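PDB 3E2V: 3'-5'-exonuclease from Saccharomyces cerevisiae, which probably acts as a magnesium-dependent DNase that nicks double-stranded DNA internally and also degrades it from the 3' end towards the 5' end. Local coordinates for residues 207-210 against 211-214; 213-216 against 217-221. All coordinates share one frame; numbering follows the deposited sequence.

Contact 1 of 2, residues 207-210 against 211-214; sequences CDDF and VQIL
F210 and L214, four residues apart on one helix, are brought together by their torsions: CG of F210 lies opposite the backbone N (chi1 180°), and CG of L214 lies opposite its carbonyl carbon (chi1 -70°). The leucine methyl CD1 comes down over one face of the phenyl ring in a CH-pi contact, 3.6 Å from the centroid of the F210 ring. It is displaced toward the rim, and its nearest ring atom is CE2 of F210, 3.4 Å from L214 CD1. A broad flat ring and a branched aliphatic suit this buried side, where F210 also touches L201 and M203 of strand 199-204. With an alanine here, L214 CD1 would probably lose the surface it rests on, and a gap would be likely to open toward that strand. Four i-to-i+4 backbone bonds hold this part of the helix, such as V211 N to C207 O at 2.9 Å and L214 N to F210 O at 3.0 Å. V211 sends CG2 back over the preceding turn, 3.4 Å from C207 O, with C207 SG a looser neighbour. D209 and Q212 are a polar, more exposed pair, whose side chains lie alongside each other with carboxylate and amide planes 17° apart. They do not bond directly; a water accepts from Q212 NE2 at 2.7 Å and donates to D209 O, giving that carbonyl a second donor besides I213 N. D209 OD2 is held by the hydroxyl of Y166, and D208 forms a salt bridge with K264. This is an amphipathic helix of a TIM barrel, set against the parallel strands; the F210 side chain is about 8 Å from that of the magnesium ligand H253.

Contact 2 of 2, residues 213-216 against 217-221; sequences ILER and FVVGF
R216 and F221 meet where the helix ends: the ring edge of F221 approaches the last turn, with CD2 of F221 3.4 Å from the carbonyl O of R216. The same oxygen accepts a bond from G220 N at 2.8 Å, strongly bent at 134°, with the donor well above the carbonyl plane. F217 is similarly placed against backbone, its CD2 3.4 Å from I213 O, which lies in the plane of the ring at the edge. The two rings also meet each other, CE2 of F221 standing over the centre of the F217 face. On the outer side E215 and V219 run side by side; a bend at chi2 of -91° brings OE2 of E215 to 3.4 Å from V219 CG2, an apolar neighbour for a carboxylate at the helix surface.

The backbone sets these positions. V218 N to L214 O and V219 N to E215 O, the latter 3.0 Å, continue the helix, and G220 then breaks it with a positive phi of 108°. Glycine suits this place because a CB would be jammed against the preceding carbonyl oxygen. The turn it allows brings F221 back alongside the last turn, near R216, whose CZ lies over the F221 ring at a long 5.7 Å from the centroid, at most a weak cation-pi attraction. The guanidinium has a stronger partner in E182 of helix 174-187. I213 and F217 pack on L185 of that helix, V218 on L268 of helix 259-268, and F221 pairs its backbone with Y242 of strand 241-242.

In the fold
From the N terminus, the chain leaves strand 199-204 and enters helix 207-219, where contact 1 occupies the first two turns and contact 2 the last ones together with the exit into strand 221-222. Neither closes a long loop, since each joins residues about one helical turn apart. They do not nest; they overlap at I213 and L214, and their centres lie about 10 Å apart. In the early half F210 packs on the barrel strands and lies nearer the metal ligand H253 than L214 does, while the later half leads toward strand 241-242. Residues from C207 to V218 touch helix 259-268, and from I213 onward the helix also meets 174-187, its place in the outer layer of the barrel.

Contact 1 of 2, residues 207-210 against 211-214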
loop_
_atom_site.group_PDB
_atom_site.type_symbol
_atom_site.label_atom_id
_atom_site.label_comp_id
_atom_site.label_asym_id
_atom_site.label_seq_id
_atom_site.Cartn_x
_atom_site.Cartn_y
_atom_site.Cartn_z
ATOM N N CYS A 207 14.933 -3.440 -7.423
ATOM C CA CYS A 207 14.672 -2.287 -8.274
ATOM C C CYS A 207 14.887 -2.572 -9.753
ATOM O O CYS A 207 14.022 -2.251 -10.580
ATOM C CB CYS A 207 15.482 -1.080 -7.816
ATOM S SG CYS A 207 14.879 0.476 -8.560
ATOM N N ASP A 208 16.024 -3.167 -10.109
ATOM C CA ASP A 208 16.305 -3.365 -11.529
ATOM C C ASP A 208 15.269 -4.268 -12.208
ATOM O O ASP A 208 14.785 -3.937 -13.294
ATOM C CB ASP A 208 17.725 -3.892 -11.764
ATOM C CG ASP A 208 18.788 -2.828 -11.566
ATOM O OD1 ASP A 208 18.486 -1.609 -11.594
ATOM O OD2 ASP A 208 19.954 -3.227 -11.386
ATOM N N ASP A 209 14.898 -5.378 -11.555
ATOM C CA ASP A 209 13.909 -6.281 -12.138
ATOM C C ASP A 209 12.515 -5.654 -12.185
ATOM O O ASP A 209 11.756 -5.889 -13.125
ATOM C CB ASP A 209 13.845 -7.598 -11.372
ATOM C CG ASP A 209 15.049 -8.507 -11.641
ATOM O OD1 ASP A 209 15.924 -8.136 -12.457
ATOM O OD2 ASP A 209 15.119 -9.593 -11.037
ATOM N N PHE A 210 12.185 -4.856 -11.171
ATOM C CA PHE A 210 10.885 -4.169 -11.079
ATOM C C PHE A 210 10.776 -3.185 -12.235
ATOM O O PHE A 210 9.777 -3.170 -12.960
ATOM C CB PHE A 210 10.863 -3.463 -9.719
ATOM C CG PHE A 210 9.612 -2.672 -9.395
ATOM C CD1 PHE A 210 8.460 -3.307 -8.932
ATOM C CD2 PHE A 210 9.645 -1.280 -9.407
ATOM C CE1 PHE A 210 7.332 -2.560 -8.543
ATOM C CE2 PHE A 210 8.517 -0.522 -9.029
ATOM C CZ PHE A 210 7.356 -1.180 -8.612
ATOM N N VAL A 211 11.829 -2.390 -12.440
ATOM C CA VAL A 211 11.846 -1.419 -13.541
ATOM C C VAL A 211 11.820 -2.118 -14.896
ATOM O O VAL A 211 11.125 -1.669 -15.807
ATOM C CB VAL A 211 13.049 -0.454 -13.399
ATOM C CG1 VAL A 211 13.285 0.349 -14.698
ATOM C CG2 VAL A 211 12.804 0.499 -12.223
ATOM N N GLN A 212 12.563 -3.221 -15.027
ATOM C CA GLN A 212 12.589 -3.960 -16.280
ATOM C C GLN A 212 11.178 -4.417 -16.688
ATOM O O GLN A 212 10.784 -4.287 -17.849
ATOM C CB GLN A 212 13.534 -5.157 -16.162
ATOM C CG GLN A 212 13.715 -5.911 -17.470
ATOM C CD GLN A 212 14.640 -7.103 -17.337
ATOM O OE1 GLN A 212 15.501 -7.324 -18.191
ATOM N NE2 GLN A 212 14.459 -7.891 -16.281
ATOM N N ILE A 213 10.414 -4.957 -15.739
ATOM C CA ILE A 213 9.064 -5.416 -16.058
ATOM C C ILE A 213 8.157 -4.230 -16.376
ATOM O O ILE A 213 7.445 -4.220 -17.397
ATOM C CB ILE A 213 8.501 -6.252 -14.903
ATOM C CG1 ILE A 213 9.202 -7.609 -14.886
ATOM C CG2 ILE A 213 7.001 -6.471 -15.070
ATOM C CD1 ILE A 213 9.056 -8.394 -13.591
ATOM N N LEU A 214 8.173 -3.212 -15.520
ATOM C CA LEU A 214 7.302 -2.068 -15.755
ATOM C C LEU A 214 7.608 -1.312 -17.041
ATOM O O LEU A 214 6.683 -0.795 -17.690
ATOM C CB LEU A 214 7.328 -1.107 -14.556
ATOM C CG LEU A 214 6.649 -1.672 -13.307
ATOM C CD1 LEU A 214 6.979 -0.800 -12.103
ATOM C CD2 LEU A 214 5.143 -1.737 -13.499
HETATM O O HOH W 1 12.498 -8.469 -14.486
#

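Contact 2 of 2, residues 213-216 against 217-221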
loop_
_atom_site.group_PDB
_atom_site.type_symbol
_atom_site.label_atom_id
_atom_site.label_comp_id
_atom_site.label_asym_id
_atom_site.label_seq_id
_atom_site.Cartn_x
_atom_site.Cartn_y
_atom_site.Cartn_z
ATOM N N ILE A 213 10.414 -4.957 -15.739
ATOM C CA ILE A 213 9.064 -5.416 -16.058
ATOM C C ILE A 213 8.157 -4.230 -16.376
ATOM O O ILE A 213 7.445 -4.220 -17.397
ATOM C CB ILE A 213 8.501 -6.252 -14.903
ATOM C CG1 ILE A 213 9.202 -7.609 -14.886
ATOM C CG2 ILE A 213 7.001 -6.471 -15.070
ATOM C CD1 ILE A 213 9.056 -8.394 -13.591
ATOM N N LEU A 214 8.173 -3.212 -15.520
ATOM C CA LEU A 214 7.302 -2.068 -15.755
ATOM C C LEU A 214 7.608 -1.312 -17.041
ATOM O O LEU A 214 6.683 -0.795 -17.690
ATOM C CB LEU A 214 7.328 -1.107 -14.556
ATOM C CG LEU A 214 6.649 -1.672 -13.307
ATOM C CD1 LEU A 214 6.979 -0.800 -12.103
ATOM C CD2 LEU A 214 5.143 -1.737 -13.499
ATOM N N GLU A 215 8.886 -1.234 -17.401
ATOM C CA GLU A 215 9.269 -0.508 -18.617
ATOM C C GLU A 215 8.598 -1.096 -19.849
ATOM O O GLU A 215 8.226 -0.338 -20.772
ATOM C CB GLU A 215 10.784 -0.485 -18.789
ATOM C CG GLU A 215 11.262 0.422 -19.907
ATOM C CD GLU A 215 11.396 -0.306 -21.242
ATOM O OE1 GLU A 215 11.179 -1.539 -21.299
ATOM O OE2 GLU A 215 11.731 0.367 -22.245
ATOM N N ARG A 216 8.443 -2.425 -19.880
ATOM C CA ARG A 216 7.768 -3.049 -21.025
ATOM C C ARG A 216 6.315 -2.596 -21.159
ATOM O O ARG A 216 5.808 -2.432 -22.270
ATOM C CB ARG A 216 7.858 -4.574 -20.972
ATOM C CG ARG A 216 9.268 -5.061 -21.219
ATOM C CD ARG A 216 9.296 -6.532 -21.615
ATOM N NE ARG A 216 8.543 -7.373 -20.691
ATOM C CZ ARG A 216 9.045 -7.925 -19.585
ATOM N NH1 ARG A 216 10.324 -7.759 -19.250
ATOM N NH2 ARG A 216 8.267 -8.654 -18.813
ATOM N N PHE A 217 5.639 -2.381 -20.026
ATOM C CA PHE A 217 4.278 -1.867 -20.048
ATOM C C PHE A 217 4.222 -0.350 -20.298
ATOM O O PHE A 217 3.254 0.147 -20.861
ATOM C CB PHE A 217 3.594 -2.189 -18.717
ATOM C CG PHE A 217 3.234 -3.646 -18.550
ATOM C CD1 PHE A 217 1.950 -4.107 -18.879
ATOM C CD2 PHE A 217 4.176 -4.568 -18.091
ATOM C CE1 PHE A 217 1.619 -5.463 -18.736
ATOM C CE2 PHE A 217 3.839 -5.921 -17.925
ATOM C CZ PHE A 217 2.568 -6.367 -18.261
ATOM N N VAL A 218 5.244 0.382 -19.853
ATOM C CA VAL A 218 5.296 1.827 -20.099
ATOM C C VAL A 218 5.443 2.113 -21.602
ATOM O O VAL A 218 4.735 2.978 -22.148
ATOM C CB VAL A 218 6.446 2.499 -19.280
ATOM C CG1 VAL A 218 6.726 3.926 -19.790
ATOM C CG2 VAL A 218 6.093 2.515 -17.787
ATOM N N VAL A 219 6.329 1.361 -22.264
ATOM C CA VAL A 219 6.574 1.522 -23.713
ATOM C C VAL A 219 5.560 0.764 -24.547
ATOM O O VAL A 219 5.150 1.248 -25.605
ATOM C CB VAL A 219 7.997 1.090 -24.093
ATOM C CG1 VAL A 219 8.200 1.182 -25.622
ATOM C CG2 VAL A 219 8.994 1.975 -23.348
ATOM N N GLY A 220 5.134 -0.397 -24.053
ATOM C CA GLY A 220 4.215 -1.289 -24.771
ATOM C C GLY A 220 4.913 -2.541 -25.281
ATOM O O GLY A 220 6.070 -2.489 -25.702
ATOM N N PHE A 221 4.227 -3.676 -25.196
ATOM C CA PHE A 221 4.747 -4.923 -25.781
ATOM C C PHE A 221 3.598 -5.825 -26.175
ATOM O O PHE A 221 2.484 -5.679 -25.681
ATOM C CB PHE A 221 5.681 -5.660 -24.814
ATOM C CG PHE A 221 4.960 -6.324 -23.675
ATOM C CD1 PHE A 221 4.696 -7.688 -23.685
ATOM C CD2 PHE A 221 4.523 -5.559 -22.599
ATOM C CE1 PHE A 221 4.012 -8.281 -22.613
ATOM C CE2 PHE A 221 3.843 -6.132 -21.545
ATOM C CZ PHE A 221 3.595 -7.491 -21.540
#